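Long-range contacts in nitrate transport protein (PDB 3KSX), which binds alkanesulfonates in the periplasm, here the sulfonate buffer MOPS, and probably delivers them to an ABC-type importer: residues Gly34-Val39 against Gly83-Ile88; Val103-Pro108 against Gly211-Ser216; Gln282-Gln287 against Leu305-Val310. One frame throughout, in Å; residues are numbered along the deposited sequence.

Contact 1: residues Gly34-Val39 against Gly83-Ile88. With MPO (3[N-morpholino]propane sulfonic acid), chain B.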
ATOM      1  N   GLY A  34      -3.652   8.367   9.029  1.00 22.13           N
ATOM      2  CA  GLY A  34      -3.287   6.989   9.086  1.00 20.20           C
ATOM      3  C   GLY A  34      -2.089   6.634   8.218  1.00 22.90           C
ATOM      4  O   GLY A  34      -1.866   7.207   7.151  1.00 22.73           O
ATOM      5  N   TYR A  35      -1.334   5.646   8.695  1.00 22.35           N
ATOM      6  CA  TYR A  35      -0.180   5.192   7.972  1.00 24.65           C
ATOM      7  C   TYR A  35       0.059   3.706   8.239  1.00 24.54           C
ATOM      8  O   TYR A  35      -0.598   3.144   9.096  1.00 24.83           O
ATOM      9  CB  TYR A  35       1.043   6.054   8.352  1.00 23.70           C
ATOM     10  CG  TYR A  35       1.667   5.646   9.659  1.00 23.79           C
ATOM     11  CD1 TYR A  35       1.042   5.910  10.887  1.00 21.30           C
ATOM     12  CD2 TYR A  35       2.873   4.931   9.681  1.00 27.22           C
ATOM     13  CE1 TYR A  35       1.662   5.530  12.119  1.00 28.66           C
ATOM     14  CE2 TYR A  35       3.475   4.546  10.888  1.00 30.17           C
ATOM     15  CZ  TYR A  35       2.866   4.830  12.074  1.00 28.73           C
ATOM     16  OH  TYR A  35       3.477   4.385  13.220  1.00 30.95           O
ATOM     17  N   GLN A  36       0.914   3.097   7.406  1.00 23.83           N
ATOM     18  CA  GLN A  36       1.314   1.717   7.448  1.00 24.03           C
ATOM     19  C   GLN A  36       2.809   1.761   7.708  1.00 25.38           C
ATOM     20  O   GLN A  36       3.512   2.488   7.034  1.00 27.91           O
ATOM     21  CB  GLN A  36       1.076   1.033   6.073  1.00 22.60           C
ATOM     22  CG  GLN A  36      -0.403   0.976   5.739  1.00 22.13           C
ATOM     23  CD  GLN A  36      -0.682   0.254   4.448  1.00 20.24           C
ATOM     24  OE1 GLN A  36      -0.209  -0.847   4.219  1.00 22.98           O
ATOM     25  NE2 GLN A  36      -1.437   0.886   3.606  1.00 22.56           N
ATOM     26  N   LYS A  37       3.270   0.995   8.694  1.00 27.94           N
ATOM     27  CA  LYS A  37       4.722   0.880   8.996  1.00 31.16           C
ATOM     28  C   LYS A  37       5.581   0.488   7.795  1.00 32.96           C
ATOM     29  O   LYS A  37       6.752   0.926   7.676  1.00 34.28           O
ATOM     30  CB  LYS A  37       4.972  -0.068  10.184  1.00 31.83           C
ATOM     31  CG  LYS A  37       4.711   0.549  11.606  1.00 37.42           C
ATOM     32  CD  LYS A  37       5.431  -0.260  12.732  1.00 44.01           C
ATOM     33  CE  LYS A  37       5.802   0.609  13.975  1.00 50.80           C
ATOM     34  NZ  LYS A  37       7.098   0.087  14.608  1.00 51.90           N
ATOM     35  N   ALA A  38       5.024  -0.282   6.880  1.00 32.60           N
ATOM     36  CA  ALA A  38       5.732  -0.599   5.644  1.00 36.18           C
ATOM     37  C   ALA A  38       6.252   0.590   4.834  1.00 37.32           C
ATOM     38  O   ALA A  38       7.268   0.471   4.097  1.00 38.66           O
ATOM     39  CB  ALA A  38       4.844  -1.541   4.718  1.00 34.62           C
ATOM     40  N   VAL A  39       5.543   1.718   4.916  1.00 37.05           N
ATOM     41  CA  VAL A  39       5.823   2.858   4.054  1.00 36.38           C
ATOM     42  C   VAL A  39       6.860   3.646   4.814  1.00 36.30           C
ATOM     43  O   VAL A  39       6.504   4.483   5.683  1.00 35.90           O
ATOM     44  CB  VAL A  39       4.606   3.762   3.760  1.00 35.59           C
ATOM     45  CG1 VAL A  39       4.991   4.838   2.676  1.00 35.89           C
ATOM     46  CG2 VAL A  39       3.370   2.962   3.327  1.00 34.79           C
ATOM     47  N   GLY A  83      -5.136   9.302   4.907  1.00 20.86           N
ATOM     48  CA  GLY A  83      -4.245   8.131   5.084  1.00 21.31           C
ATOM     49  C   GLY A  83      -3.730   7.605   3.757  1.00 20.59           C
ATOM     50  O   GLY A  83      -4.315   7.912   2.706  1.00 22.41           O
ATOM     51  N   GLY A  84      -2.614   6.857   3.802  1.00 20.03           N
ATOM     52  CA  GLY A  84      -2.014   6.305   2.586  1.00 20.13           C
ATOM     53  C   GLY A  84      -2.314   4.852   2.390  1.00 19.87           C
ATOM     54  O   GLY A  84      -2.182   4.032   3.337  1.00 18.57           O
ATOM     55  N   ALA A  85      -2.606   4.473   1.170  1.00 20.86           N
ATOM     56  CA  ALA A  85      -2.875   3.048   0.918  1.00 20.68           C
ATOM     57  C   ALA A  85      -2.520   2.729  -0.511  1.00 23.16           C
ATOM     58  O   ALA A  85      -2.284   3.656  -1.321  1.00 23.56           O
ATOM     59  CB  ALA A  85      -4.324   2.789   1.126  1.00 20.32           C
ATOM     60  N   GLY A  86      -2.572   1.432  -0.826  1.00 22.20           N
ATOM     61  CA  GLY A  86      -2.449   0.864  -2.208  1.00 20.85           C
ATOM     62  C   GLY A  86      -3.556   1.324  -3.166  1.00 21.72           C
ATOM     63  O   GLY A  86      -4.463   2.027  -2.801  1.00 20.73           O
ATOM     64  N   ASP A  87      -3.525   0.844  -4.399  1.00 22.34           N
ATOM     65  CA  ASP A  87      -4.492   1.286  -5.377  1.00 22.07           C
ATOM     66  C   ASP A  87      -5.853   0.566  -5.144  1.00 21.26           C
ATOM     67  O   ASP A  87      -6.955   1.111  -5.355  1.00 20.58           O
ATOM     68  CB  ASP A  87      -3.967   1.018  -6.771  1.00 22.33           C
ATOM     69  CG  ASP A  87      -3.678  -0.420  -7.088  1.00 22.27           C
ATOM     70  OD1 ASP A  87      -3.261  -1.263  -6.252  1.00 21.89           O
ATOM     71  OD2 ASP A  87      -3.774  -0.751  -8.320  1.00 24.99           O
ATOM     72  N   ILE A  88      -5.790  -0.652  -4.613  1.00 20.41           N
ATOM     73  CA  ILE A  88      -7.020  -1.475  -4.399  1.00 20.20           C
ATOM     74  C   ILE A  88      -7.912  -1.148  -3.205  1.00 21.22           C
ATOM     75  O   ILE A  88      -9.190  -1.217  -3.361  1.00 18.65           O
ATOM     76  CB  ILE A  88      -6.704  -3.033  -4.427  1.00 21.19           C
ATOM     77  CG1 ILE A  88      -5.816  -3.398  -5.644  1.00 21.17           C
ATOM     78  CG2 ILE A  88      -8.001  -3.921  -4.284  1.00 22.82           C
ATOM     79  CD1 ILE A  88      -6.431  -2.921  -7.023  1.00 28.65           C
TER
HETATM   80  S1  MPO B 325      -2.296  -1.850   0.742  1.00 19.88           S
HETATM   81  O1  MPO B 325      -2.427  -0.487   1.262  1.00 20.57           O
HETATM   82  O2  MPO B 325      -2.985  -2.743   1.710  1.00 18.91           O
HETATM   83  O4  MPO B 325       5.262  -0.137  -1.550  1.00 49.25           O
HETATM   84  N1  MPO B 325       2.606  -0.948  -0.709  1.00 41.89           N
HETATM   85  C1  MPO B 325      -0.623  -2.223   0.823  1.00 21.75           C
HETATM   86  O3  MPO B 325      -2.771  -2.150  -0.644  1.00 18.42           O
HETATM   87  C2  MPO B 325       0.144  -1.250  -0.078  1.00 28.22           C
HETATM   88  C3  MPO B 325       1.626  -1.640   0.123  1.00 36.23           C
HETATM   89  C4  MPO B 325       3.535  -1.881  -1.351  1.00 42.48           C
HETATM   90  C5  MPO B 325       4.517  -1.133  -2.266  1.00 47.35           C
HETATM   91  C6  MPO B 325       4.492   0.639  -0.607  1.00 48.63           C
HETATM   92  C7  MPO B 325       3.498  -0.219   0.211  1.00 46.48           C
HETATM   93  O   HOH W   1       0.344   4.397   4.546  1.00 29.21           O
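The sulfonate pocket of this periplasmic binding protein, which has the two-domain fold of its class, is built in part where two neighbouring parallel strands of one domain part at their C-terminal ends, and Gln36 spans the gap to Gly84 there. Gly34 and Gly83 form the parallel bridge, with their CA atoms 4.3 Å apart. The short strand segments run at 42° to each other and draw apart beyond this bridge, and the backbone bond from Gly84 N to Gly34 O is weak, stretched to 3.4 Å.

The widening is filled by a side chain and a water. With CG beside its own backbone N (chi1 -65°) and the chain extended beyond CG, Gln36 carries its amide across to the other strand. There NE2 donates to Gly84 O over 3.2 Å, tilted somewhat from both the carbonyl plane and its own amide plane. The water donates to that same carbonyl and accepts a weak bond from Gln36 N, so Gly84 O is gripped twice and the glutamine backbone is tied indirectly to the strand facing it.

The second use of NE2 is the ligand: it donates to the sulfonate oxygen O1 of MOPS at 2.9 Å. This pair of bonds fixes the rotation of the amide and identifies its nitrogen end. Ser141 and Gly68 bind the ligand as well, through their backbone N atoms. From the strand across the gap, Gly86 N donates to the same O1 over 2.8 Å, nearly straight at 164°.

Contact 2: residues Val103-Pro108 against Gly211-Ser216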
ATOM      1  N   VAL A 103      -6.622  12.290  -3.066  1.00 19.25           N
ATOM      2  CA  VAL A 103      -6.123  13.655  -2.977  1.00 20.77           C
ATOM      3  C   VAL A 103      -4.610  13.660  -3.368  1.00 21.21           C
ATOM      4  O   VAL A 103      -3.953  14.707  -3.495  1.00 23.69           O
ATOM      5  CB  VAL A 103      -6.367  14.258  -1.527  1.00 19.72           C
ATOM      6  CG1 VAL A 103      -7.901  14.240  -1.197  1.00 22.53           C
ATOM      7  CG2 VAL A 103      -5.528  13.408  -0.435  1.00 23.71           C
ATOM      8  N   GLY A 104      -4.049  12.483  -3.550  1.00 23.56           N
ATOM      9  CA  GLY A 104      -2.656  12.404  -3.918  1.00 21.60           C
ATOM     10  C   GLY A 104      -2.279  11.042  -4.440  1.00 24.48           C
ATOM     11  O   GLY A 104      -2.984  10.052  -4.171  1.00 21.47           O
ATOM     12  N   TRP A 105      -1.210  11.005  -5.240  1.00 21.69           N
ATOM     13  CA  TRP A 105      -0.814   9.744  -5.928  1.00 23.57           C
ATOM     14  C   TRP A 105       0.635   9.415  -5.657  1.00 23.80           C
ATOM     15  O   TRP A 105       1.471  10.340  -5.685  1.00 23.33           O
ATOM     16  CB  TRP A 105      -1.117   9.816  -7.449  1.00 23.65           C
ATOM     17  CG  TRP A 105      -0.426   8.733  -8.280  1.00 23.03           C
ATOM     18  CD1 TRP A 105      -0.634   7.411  -8.219  1.00 20.60           C
ATOM     19  CD2 TRP A 105       0.679   8.919  -9.185  1.00 20.46           C
ATOM     20  NE1 TRP A 105       0.199   6.729  -9.116  1.00 22.15           N
ATOM     21  CE2 TRP A 105       1.036   7.639  -9.689  1.00 25.11           C
ATOM     22  CE3 TRP A 105       1.373  10.044  -9.628  1.00 27.01           C
ATOM     23  CZ2 TRP A 105       2.078   7.447 -10.624  1.00 26.20           C
ATOM     24  CZ3 TRP A 105       2.441   9.863 -10.481  1.00 27.10           C
ATOM     25  CH2 TRP A 105       2.778   8.562 -10.990  1.00 27.56           C
ATOM     26  N   VAL A 106       0.907   8.122  -5.405  1.00 23.87           N
ATOM     27  CA  VAL A 106       2.188   7.626  -4.962  1.00 25.17           C
ATOM     28  C   VAL A 106       2.614   6.685  -6.104  1.00 23.54           C
ATOM     29  O   VAL A 106       1.927   5.698  -6.383  1.00 23.40           O
ATOM     30  CB  VAL A 106       2.028   6.728  -3.675  1.00 25.59           C
ATOM     31  CG1 VAL A 106       3.385   6.176  -3.289  1.00 29.48           C
ATOM     32  CG2 VAL A 106       1.424   7.533  -2.477  1.00 30.30           C
ATOM     33  N   PRO A 107       3.695   7.003  -6.821  1.00 24.60           N
ATOM     34  CA  PRO A 107       4.054   6.104  -7.908  1.00 24.48           C
ATOM     35  C   PRO A 107       4.392   4.643  -7.481  1.00 24.50           C
ATOM     36  O   PRO A 107       4.687   4.347  -6.305  1.00 21.74           O
ATOM     37  CB  PRO A 107       5.244   6.792  -8.499  1.00 25.45           C
ATOM     38  CG  PRO A 107       4.939   8.307  -8.141  1.00 24.49           C
ATOM     39  CD  PRO A 107       4.665   8.099  -6.723  1.00 23.91           C
ATOM     40  N   PRO A 108       4.279   3.708  -8.421  1.00 24.09           N
ATOM     41  CA  PRO A 108       4.342   2.340  -7.934  1.00 22.90           C
ATOM     42  C   PRO A 108       5.766   1.850  -7.636  1.00 24.66           C
ATOM     43  O   PRO A 108       6.776   2.446  -8.071  1.00 22.89           O
ATOM     44  CB  PRO A 108       3.792   1.515  -9.150  1.00 22.54           C
ATOM     45  CG  PRO A 108       4.205   2.364 -10.336  1.00 25.29           C
ATOM     46  CD  PRO A 108       3.955   3.777  -9.847  1.00 22.88           C
ATOM     47  N   GLY A 211       0.216   2.144  -8.612  1.00 22.63           N
ATOM     48  CA  GLY A 211       0.890   2.722  -7.444  1.00 23.58           C
ATOM     49  C   GLY A 211      -0.139   2.788  -6.312  1.00 24.04           C
ATOM     50  O   GLY A 211      -0.934   1.840  -6.076  1.00 25.60           O
ATOM     51  N   GLY A 212      -0.102   3.872  -5.573  1.00 22.94           N
ATOM     52  CA  GLY A 212      -0.996   3.935  -4.403  1.00 21.85           C
ATOM     53  C   GLY A 212      -1.541   5.367  -4.303  1.00 22.55           C
ATOM     54  O   GLY A 212      -1.257   6.225  -5.167  1.00 22.15           O
ATOM     55  N   PHE A 213      -2.241   5.651  -3.194  1.00 22.53           N
ATOM     56  CA  PHE A 213      -2.959   6.916  -3.104  1.00 20.96           C
ATOM     57  C   PHE A 213      -2.933   7.464  -1.691  1.00 20.01           C
ATOM     58  O   PHE A 213      -2.790   6.658  -0.750  1.00 22.13           O
ATOM     59  CB  PHE A 213      -4.407   6.723  -3.625  1.00 20.85           C
ATOM     60  CG  PHE A 213      -4.480   6.385  -5.082  1.00 20.29           C
ATOM     61  CD1 PHE A 213      -4.179   7.364  -6.028  1.00 20.22           C
ATOM     62  CD2 PHE A 213      -4.740   5.109  -5.521  1.00 18.56           C
ATOM     63  CE1 PHE A 213      -4.228   7.081  -7.363  1.00 24.63           C
ATOM     64  CE2 PHE A 213      -4.764   4.803  -6.881  1.00 21.45           C
ATOM     65  CZ  PHE A 213      -4.474   5.819  -7.807  1.00 21.05           C
ATOM     66  N   PHE A 214      -3.009   8.794  -1.548  1.00 22.09           N
ATOM     67  CA  PHE A 214      -3.503   9.409  -0.320  1.00 23.35           C
ATOM     68  C   PHE A 214      -5.025   9.646  -0.438  1.00 22.57           C
ATOM     69  O   PHE A 214      -5.467  10.155  -1.466  1.00 22.60           O
ATOM     70  CB  PHE A 214      -2.687  10.648   0.002  1.00 23.95           C
ATOM     71  CG  PHE A 214      -1.513  10.311   0.823  1.00 32.55           C
ATOM     72  CD1 PHE A 214      -0.352   9.772   0.213  1.00 36.30           C
ATOM     73  CD2 PHE A 214      -1.593  10.361   2.221  1.00 35.19           C
ATOM     74  CE1 PHE A 214       0.779   9.354   1.029  1.00 33.61           C
ATOM     75  CE2 PHE A 214      -0.527   9.988   3.011  1.00 39.41           C
ATOM     76  CZ  PHE A 214       0.657   9.461   2.428  1.00 35.43           C
ATOM     77  N   LEU A 215      -5.798   9.135   0.531  1.00 22.02           N
ATOM     78  CA  LEU A 215      -7.265   9.201   0.623  1.00 21.96           C
ATOM     79  C   LEU A 215      -7.640  10.202   1.738  1.00 23.26           C
ATOM     80  O   LEU A 215      -6.981  10.325   2.766  1.00 22.18           O
ATOM     81  CB  LEU A 215      -7.941   7.825   0.876  1.00 20.56           C
ATOM     82  CG  LEU A 215      -7.820   6.757  -0.253  1.00 16.83           C
ATOM     83  CD1 LEU A 215      -7.884   7.409  -1.689  1.00 21.09           C
ATOM     84  CD2 LEU A 215      -6.471   6.003  -0.138  1.00 21.85           C
ATOM     85  N   SER A 216      -8.732  10.899   1.539  1.00 23.34           N
ATOM     86  CA  SER A 216      -9.174  11.819   2.585  1.00 24.65           C
ATOM     87  C   SER A 216     -10.672  11.678   2.719  1.00 22.80           C
ATOM     88  O   SER A 216     -11.396  11.195   1.774  1.00 22.29           O
ATOM     89  CB  SER A 216      -8.839  13.253   2.162  1.00 25.73           C
ATOM     90  OG  SER A 216      -9.227  14.221   3.143  1.00 29.99           O
TER
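Trp105 and Phe213 project from the same face of two antiparallel strands and meet at a slant, neither stacked nor edge-to-face: the five-membered ring of the tryptophan and the phenylalanine ring stand at 46° to each other. Their nearest atoms are Trp105 CD1 and Phe213 CE1, 3.7 Å apart. With CG anti to the backbone N (chi1 165°), the indole stands out from the sheet with its CD1-NE1 side turned to the neighbouring strand, and CD1 also comes within 3.3 Å of Gly212 O. Its NE1 hydrogen-bonds to Thr210 O, just before the second segment, which fixes the turn of the ring. Phe213 takes a different first torsion, with CG beside the backbone N and anti to the carbonyl carbon, and brings its ring edge in plane to Gly104 O.

On the reverse face, Val106 CG2 touches the edge of the Phe214 ring, 3.9 Å from CD1, and Met232 and Leu235 of helix 225-244 pack on the same phenylalanine. These strands are the 100-106 edge and its neighbour 212-217 in the mixed five-stranded sheet of one domain of the binding-protein fold. Trp105 and Phe213 make a non-hydrogen-bonded pair, flanked by hydrogen-bonded pairs at Gly104-Phe214 and Val106-Gly212. The last of these is closed by Gly212 N to Val106 O, in the carbonyl plane, and by the return bond from Val106 N to Gly212 O.

At the far end Val103 and Gly104 both face Phe214 in a classic beta bulge. Phe214 O takes a nearly straight bond from Val103 N (2.9 Å, 176°) and a weak one from Gly104 N. From the bulge, Val103 CG1 rests on Ser216 CB at 3.6 Å, while the hydroxyl of this serine is bonded to Asp81 O.

Contact 3: residues Gln282-Gln287 against Leu305-Val310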
ATOM      1  N   GLN A 282      -3.753   9.953 -16.784  1.00 22.73           N
ATOM      2  CA  GLN A 282      -3.457   8.562 -17.059  1.00 23.27           C
ATOM      3  C   GLN A 282      -3.577   7.706 -15.794  1.00 21.31           C
ATOM      4  O   GLN A 282      -4.012   6.583 -15.884  1.00 20.97           O
ATOM      5  CB  GLN A 282      -2.059   8.398 -17.704  1.00 23.65           C
ATOM      6  CG  GLN A 282      -1.941   8.953 -19.136  1.00 29.32           C
ATOM      7  CD  GLN A 282      -3.077   8.499 -20.029  1.00 32.67           C
ATOM      8  OE1 GLN A 282      -3.835   9.329 -20.540  1.00 42.94           O
ATOM      9  NE2 GLN A 282      -3.223   7.200 -20.205  1.00 35.95           N
ATOM     10  N   VAL A 283      -3.188   8.219 -14.635  1.00 19.58           N
ATOM     11  CA  VAL A 283      -3.313   7.521 -13.370  1.00 20.86           C
ATOM     12  C   VAL A 283      -4.804   7.261 -13.038  1.00 20.12           C
ATOM     13  O   VAL A 283      -5.229   6.106 -12.713  1.00 22.73           O
ATOM     14  CB  VAL A 283      -2.568   8.311 -12.253  1.00 20.70           C
ATOM     15  CG1 VAL A 283      -3.053   7.879 -10.951  1.00 22.05           C
ATOM     16  CG2 VAL A 283      -0.935   8.222 -12.386  1.00 19.06           C
ATOM     17  N   ILE A 284      -5.644   8.312 -13.218  1.00 20.24           N
ATOM     18  CA  ILE A 284      -7.102   8.159 -12.990  1.00 20.39           C
ATOM     19  C   ILE A 284      -7.687   7.077 -13.902  1.00 19.36           C
ATOM     20  O   ILE A 284      -8.402   6.149 -13.468  1.00 22.28           O
ATOM     21  CB  ILE A 284      -7.812   9.499 -13.121  1.00 19.65           C
ATOM     22  CG1 ILE A 284      -7.310  10.474 -12.032  1.00 20.93           C
ATOM     23  CG2 ILE A 284      -9.370   9.245 -12.934  1.00 19.11           C
ATOM     24  CD1 ILE A 284      -7.535  11.924 -12.450  1.00 21.77           C
ATOM     25  N   LYS A 285      -7.402   7.168 -15.170  1.00 19.91           N
ATOM     26  CA  LYS A 285      -7.794   6.121 -16.143  1.00 20.04           C
ATOM     27  C   LYS A 285      -7.309   4.733 -15.717  1.00 20.35           C
ATOM     28  O   LYS A 285      -8.094   3.751 -15.839  1.00 19.85           O
ATOM     29  CB  LYS A 285      -7.277   6.518 -17.574  1.00 19.59           C
ATOM     30  CG  LYS A 285      -8.077   7.735 -18.156  1.00 21.67           C
ATOM     31  CD  LYS A 285      -7.602   8.241 -19.518  1.00 25.43           C
ATOM     32  CE  LYS A 285      -7.844   7.287 -20.636  1.00 38.38           C
ATOM     33  NZ  LYS A 285      -9.264   7.314 -21.079  1.00 44.92           N
ATOM     34  N   ALA A 286      -6.041   4.635 -15.269  1.00 20.91           N
ATOM     35  CA  ALA A 286      -5.459   3.327 -14.833  1.00 20.74           C
ATOM     36  C   ALA A 286      -6.277   2.754 -13.666  1.00 22.17           C
ATOM     37  O   ALA A 286      -6.696   1.587 -13.680  1.00 22.14           O
ATOM     38  CB  ALA A 286      -3.921   3.501 -14.479  1.00 20.60           C
ATOM     39  N   GLN A 287      -6.625   3.657 -12.740  1.00 20.87           N
ATOM     40  CA  GLN A 287      -7.391   3.339 -11.578  1.00 21.34           C
ATOM     41  C   GLN A 287      -8.791   2.918 -11.998  1.00 20.85           C
ATOM     42  O   GLN A 287      -9.275   1.900 -11.554  1.00 21.01           O
ATOM     43  CB  GLN A 287      -7.414   4.536 -10.600  1.00 21.19           C
ATOM     44  CG  GLN A 287      -8.162   4.240  -9.226  1.00 21.78           C
ATOM     45  CD  GLN A 287      -7.455   3.197  -8.370  1.00 23.55           C
ATOM     46  OE1 GLN A 287      -6.383   2.670  -8.742  1.00 24.73           O
ATOM     47  NE2 GLN A 287      -7.985   2.961  -7.168  1.00 22.35           N
ATOM     48  N   LEU A 305     -16.994   3.969  -9.888  1.00 26.10           N
ATOM     49  CA  LEU A 305     -16.599   5.156 -10.702  1.00 23.84           C
ATOM     50  C   LEU A 305     -15.582   5.971  -9.962  1.00 22.47           C
ATOM     51  O   LEU A 305     -15.855   6.595  -8.907  1.00 23.39           O
ATOM     52  CB  LEU A 305     -17.820   5.994 -11.081  1.00 23.87           C
ATOM     53  CG  LEU A 305     -18.695   5.129 -11.991  1.00 24.99           C
ATOM     54  CD1 LEU A 305     -20.143   5.691 -11.949  1.00 32.57           C
ATOM     55  CD2 LEU A 305     -18.099   5.080 -13.386  1.00 29.72           C
ATOM     56  N   VAL A 306     -14.387   5.971 -10.515  1.00 22.91           N
ATOM     57  CA  VAL A 306     -13.274   6.643  -9.819  1.00 21.80           C
ATOM     58  C   VAL A 306     -13.288   8.184  -9.956  1.00 21.99           C
ATOM     59  O   VAL A 306     -13.017   8.914  -8.963  1.00 19.65           O
ATOM     60  CB  VAL A 306     -11.913   6.084 -10.380  1.00 23.12           C
ATOM     61  CG1 VAL A 306     -10.765   6.965  -9.850  1.00 22.50           C
ATOM     62  CG2 VAL A 306     -11.743   4.566 -10.038  1.00 24.65           C
ATOM     63  N   ALA A 307     -13.514   8.685 -11.188  1.00 22.48           N
ATOM     64  CA  ALA A 307     -13.345  10.097 -11.478  1.00 23.08           C
ATOM     65  C   ALA A 307     -14.139  11.011 -10.518  1.00 22.52           C
ATOM     66  O   ALA A 307     -13.650  12.060 -10.097  1.00 21.15           O
ATOM     67  CB  ALA A 307     -13.694  10.404 -13.000  1.00 22.25           C
ATOM     68  N   PRO A 308     -15.397  10.633 -10.148  1.00 22.30           N
ATOM     69  CA  PRO A 308     -16.009  11.677  -9.265  1.00 23.28           C
ATOM     70  C   PRO A 308     -15.446  11.780  -7.844  1.00 22.94           C
ATOM     71  O   PRO A 308     -15.840  12.689  -7.105  1.00 21.36           O
ATOM     72  CB  PRO A 308     -17.459  11.266  -9.159  1.00 24.22           C
ATOM     73  CG  PRO A 308     -17.695  10.194 -10.247  1.00 25.17           C
ATOM     74  CD  PRO A 308     -16.380   9.644 -10.666  1.00 23.20           C
ATOM     75  N   ALA A 309     -14.603  10.815  -7.456  1.00 23.17           N
ATOM     76  CA  ALA A 309     -13.908  10.807  -6.180  1.00 22.52           C
ATOM     77  C   ALA A 309     -12.543  11.486  -6.269  1.00 22.38           C
ATOM     78  O   ALA A 309     -11.834  11.502  -5.286  1.00 21.58           O
ATOM     79  CB  ALA A 309     -13.797   9.375  -5.646  1.00 24.21           C
ATOM     80  N   VAL A 310     -12.129  12.001  -7.439  1.00 22.91           N
ATOM     81  CA  VAL A 310     -10.777  12.612  -7.561  1.00 24.64           C
ATOM     82  C   VAL A 310     -10.824  14.086  -7.128  1.00 24.94           C
ATOM     83  O   VAL A 310     -11.733  14.852  -7.564  1.00 27.17           O
ATOM     84  CB  VAL A 310     -10.223  12.515  -8.994  1.00 21.65           C
ATOM     85  CG1 VAL A 310      -8.892  13.307  -9.077  1.00 29.12           C
ATOM     86  CG2 VAL A 310     -10.055  11.068  -9.384  1.00 22.84           C
TER
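Residues 282-287, part of helix 281-296, face a chain segment that itself coils into a short 3-10 turn at 307-309, and the two backbones stay well apart, with the CA atoms of Ile284 and Ala307 separated by 6.7 Å. In this protein of the periplasmic binding-protein fold, the chain after the last helix packs back on its start. It leaves that helix, reverses, and lays Val306 and Val310 against the Ile284-Gln287 side. No hydrogen bond crosses between the segments, which meet through apolar side-chain contacts.

Ile284 is the central residue. Its CG2, anti to the backbone N, meets Val306 CG1 at 4.1 Å, the two side chains crossing at a slant. Its other branch reaches toward Val310 tip to tip: CG1 lies 3.9 Å from Val310 CG2, and CD1 is equally near Val310 CG1. Both methyls of the valine are thereby engaged by one isoleucine. The 3-10 turn, closed by a bond from Val310 N to Ala307 O, brings Val310 back to the same helix face as Val306.

One helical turn on, Gln287 crosses Val306 at about a right angle and uses only its aliphatic part there. CG is anti to the backbone N (chi1 -176°), but the chain bends at chi2 (66°), turning the amide aside from the valine. NE2 instead hydrogen-bonds to Asp87 O and Tyr102 OH, so this buried amide nitrogen is satisfied outside the two segments. Leu91 of helix 88-95 packs against both Gln287 and Val306. Between the two segments themselves, the glutamine contact consists of CG seated on the two valine methyls, 3.7 Å from Val306 CG2 and 3.8 Å from Val306 CG1.

Contacts 1 and 2 lie in one sheet, contact 1 buried near the centre of the chain and contact 2 only partly buried; contact 3 sits farther out, its centre about 17 Å from the chain centre. Strands 82-86 and 212-217 are neighbours, so the two sheet contacts are joined by probable backbone bonds between Ala85 and Phe213 and between Gly83 and Leu215. The chemistry shifts accordingly: polar groups, water and ligand in contact 1, backbone ladder with aromatic rings in contact 2, and apolar side chains without hydrogen bonds in contact 3. Helix 281-296 of contact 3 ties back to the loop after strand 82-86 and packs on contact 2 through Val283.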